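Local coordinates for protein peptidase, zinc-dependent (Methanocorpusculum labreanum, PDB 3LMC) that probably acts as a zinc-dependent metallopeptidase of the M54 family, with a zinc ion and a separate iron ion bound, at residues D8-V13 with V94-L99. Sequence-based numbering, arbitrary orientation.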
loop_
_atom_site.group_PDB
_atom_site.type_symbol
_atom_site.label_atom_id
_atom_site.label_comp_id
_atom_site.label_asym_id
_atom_site.label_seq_id
_atom_site.Cartn_x
_atom_site.Cartn_y
_atom_site.Cartn_z
ATOM N N ASP A 8 -5.628 8.293 1.397
ATOM C CA ASP A 8 -6.155 9.430 0.640
ATOM C C ASP A 8 -7.654 9.550 0.914
ATOM O O ASP A 8 -8.418 8.631 0.624
ATOM C CB ASP A 8 -5.893 9.233 -0.859
ATOM C CG ASP A 8 -6.243 10.456 -1.689
ATOM O OD1 ASP A 8 -7.419 10.880 -1.672
ATOM O OD2 ASP A 8 -5.348 10.983 -2.392
ATOM N N SER A 9 -8.077 10.680 1.473
ATOM C CA SER A 9 -9.433 10.791 2.002
ATOM C C SER A 9 -10.513 10.743 0.919
ATOM O O SER A 9 -11.697 10.699 1.235
ATOM C CB SER A 9 -9.576 12.052 2.861
ATOM O OG SER A 9 -9.159 13.184 2.132
ATOM N N ARG A 10 -10.119 10.739 -0.353
ATOM C CA ARG A 10 -11.109 10.534 -1.412
ATOM C C ARG A 10 -11.573 9.080 -1.439
ATOM O O ARG A 10 -12.581 8.767 -2.046
ATOM C CB ARG A 10 -10.585 10.969 -2.786
ATOM C CG ARG A 10 -10.341 12.492 -2.924
ATOM C CD ARG A 10 -9.518 12.851 -4.178
ATOM N NE ARG A 10 -8.118 12.405 -4.109
ATOM C CZ ARG A 10 -7.242 12.556 -5.102
ATOM N NH1 ARG A 10 -7.620 13.128 -6.235
ATOM N NH2 ARG A 10 -5.999 12.128 -4.979
ATOM N N VAL A 11 -10.828 8.191 -0.789
ATOM C CA VAL A 11 -11.275 6.811 -0.626
ATOM C C VAL A 11 -12.094 6.803 0.661
ATOM O O VAL A 11 -11.628 7.326 1.666
ATOM C CB VAL A 11 -10.068 5.848 -0.494
ATOM C CG1 VAL A 11 -10.532 4.428 -0.357
ATOM C CG2 VAL A 11 -9.133 5.999 -1.701
ATOM N N PRO A 12 -13.327 6.260 0.629
ATOM C CA PRO A 12 -14.233 6.356 1.790
ATOM C C PRO A 12 -13.520 6.198 3.123
ATOM O O PRO A 12 -13.019 5.110 3.408
ATOM C CB PRO A 12 -15.220 5.214 1.549
ATOM C CG PRO A 12 -15.413 5.277 0.018
ATOM C CD PRO A 12 -13.992 5.615 -0.525
ATOM N N VAL A 13 -13.459 7.271 3.918
ATOM C CA VAL A 13 -12.580 7.277 5.099
ATOM C C VAL A 13 -13.104 6.350 6.209
ATOM O O VAL A 13 -12.400 6.034 7.167
ATOM C CB VAL A 13 -12.324 8.705 5.630
ATOM C CG1 VAL A 13 -11.515 9.528 4.603
ATOM C CG2 VAL A 13 -13.640 9.413 5.970
ATOM N N VAL A 94 -2.760 4.779 0.082
ATOM C CA VAL A 94 -4.004 4.226 -0.473
ATOM C C VAL A 94 -4.620 5.335 -1.303
ATOM O O VAL A 94 -5.040 6.352 -0.756
ATOM C CB VAL A 94 -4.973 3.813 0.637
ATOM C CG1 VAL A 94 -6.316 3.383 0.052
ATOM C CG2 VAL A 94 -4.367 2.690 1.463
ATOM N N THR A 95 -4.646 5.155 -2.622
ATOM C CA THR A 95 -4.998 6.235 -3.543
ATOM C C THR A 95 -6.183 5.859 -4.432
ATOM O O THR A 95 -6.343 4.693 -4.796
ATOM C CB THR A 95 -3.806 6.566 -4.463
ATOM O OG1 THR A 95 -4.201 7.551 -5.436
ATOM C CG2 THR A 95 -3.360 5.312 -5.201
ATOM N N PRO A 96 -7.007 6.841 -4.820
ATOM C CA PRO A 96 -8.134 6.475 -5.699
ATOM C C PRO A 96 -7.737 6.307 -7.168
ATOM O O PRO A 96 -8.559 5.824 -7.958
ATOM C CB PRO A 96 -9.079 7.675 -5.564
ATOM C CG PRO A 96 -8.118 8.841 -5.304
ATOM C CD PRO A 96 -7.085 8.244 -4.368
ATOM N N GLY A 97 -6.520 6.707 -7.539
ATOM C CA GLY A 97 -6.137 6.736 -8.946
ATOM C C GLY A 97 -5.897 5.348 -9.516
ATOM O O GLY A 97 -5.430 4.470 -8.802
ATOM N N ASP A 98 -6.234 5.138 -10.788
ATOM C CA ASP A 98 -5.895 3.883 -11.464
ATOM C C ASP A 98 -4.392 3.880 -11.796
ATOM O O ASP A 98 -3.862 4.853 -12.348
ATOM C CB ASP A 98 -6.712 3.700 -12.745
ATOM C CG ASP A 98 -6.562 2.302 -13.347
ATOM O OD1 ASP A 98 -6.514 1.305 -12.581
ATOM O OD2 ASP A 98 -6.502 2.205 -14.592
ATOM N N LEU A 99 -3.711 2.786 -11.461
ATOM C CA LEU A 99 -2.247 2.751 -11.534
ATOM C C LEU A 99 -1.746 1.842 -12.640
ATOM O O LEU A 99 -2.321 0.773 -12.891
ATOM C CB LEU A 99 -1.662 2.257 -10.214
ATOM C CG LEU A 99 -1.992 3.093 -8.986
ATOM C CD1 LEU A 99 -1.340 2.471 -7.766
ATOM C CD2 LEU A 99 -1.505 4.521 -9.199
HETATM O O HOH W 1 -3.412 9.551 -3.808
#
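V94, the last residue of strand 90-94, accepts a backbone hydrogen bond from D8, with D8 N 3.0 Å from V94 O. The V94 side chain, branched and apolar as suits a sheet interior, meets V11 at 4.2 Å between V94 CG1 and V11 CG2. T95 turns its hydroxyl to its own chain, where OG1 accepts from G97 N in an ST turn; being a donor too, the hydroxyl gives its proton to a water that in turn donates to D8 OD2, linking the two loops. Strands 3-7 and 90-94 run parallel and adjacent in the five-stranded mixed sheet, and the contact joins the loops that leave their C-terminal ends, the first folded as a type I turn from D8 to V11. P96, rigid and without an N-H, presents its ring to three residues. Its CD packs 3.6 Å from D8 CG and 4.0 Å from V11 CG2, a methyl compact enough to touch both V94 and P96, while CG lies over one face of the R10 guanidinium, towards its rim. The long arginine chain, bent at chi3, returns to D8 in a bidentate, side-on salt bridge: R10 NE reaches D8 OD1 at 3.0 Å and R10 NH2 reaches D8 OD2 at 2.9 Å, both nearly straight and in the guanidinium plane, but tilted out of the carboxylate plane on its syn sides. With CG anti to the backbone N (chi1 -172°), the short aspartate also lets OD1 accept R10 N through its anti lone pair, an Asx turn, while OD2 receives F39 N as well. Were D8 an alanine, the R10 guanidinium would probably lose its charged mate and swing off P96, and F39 N its acceptor.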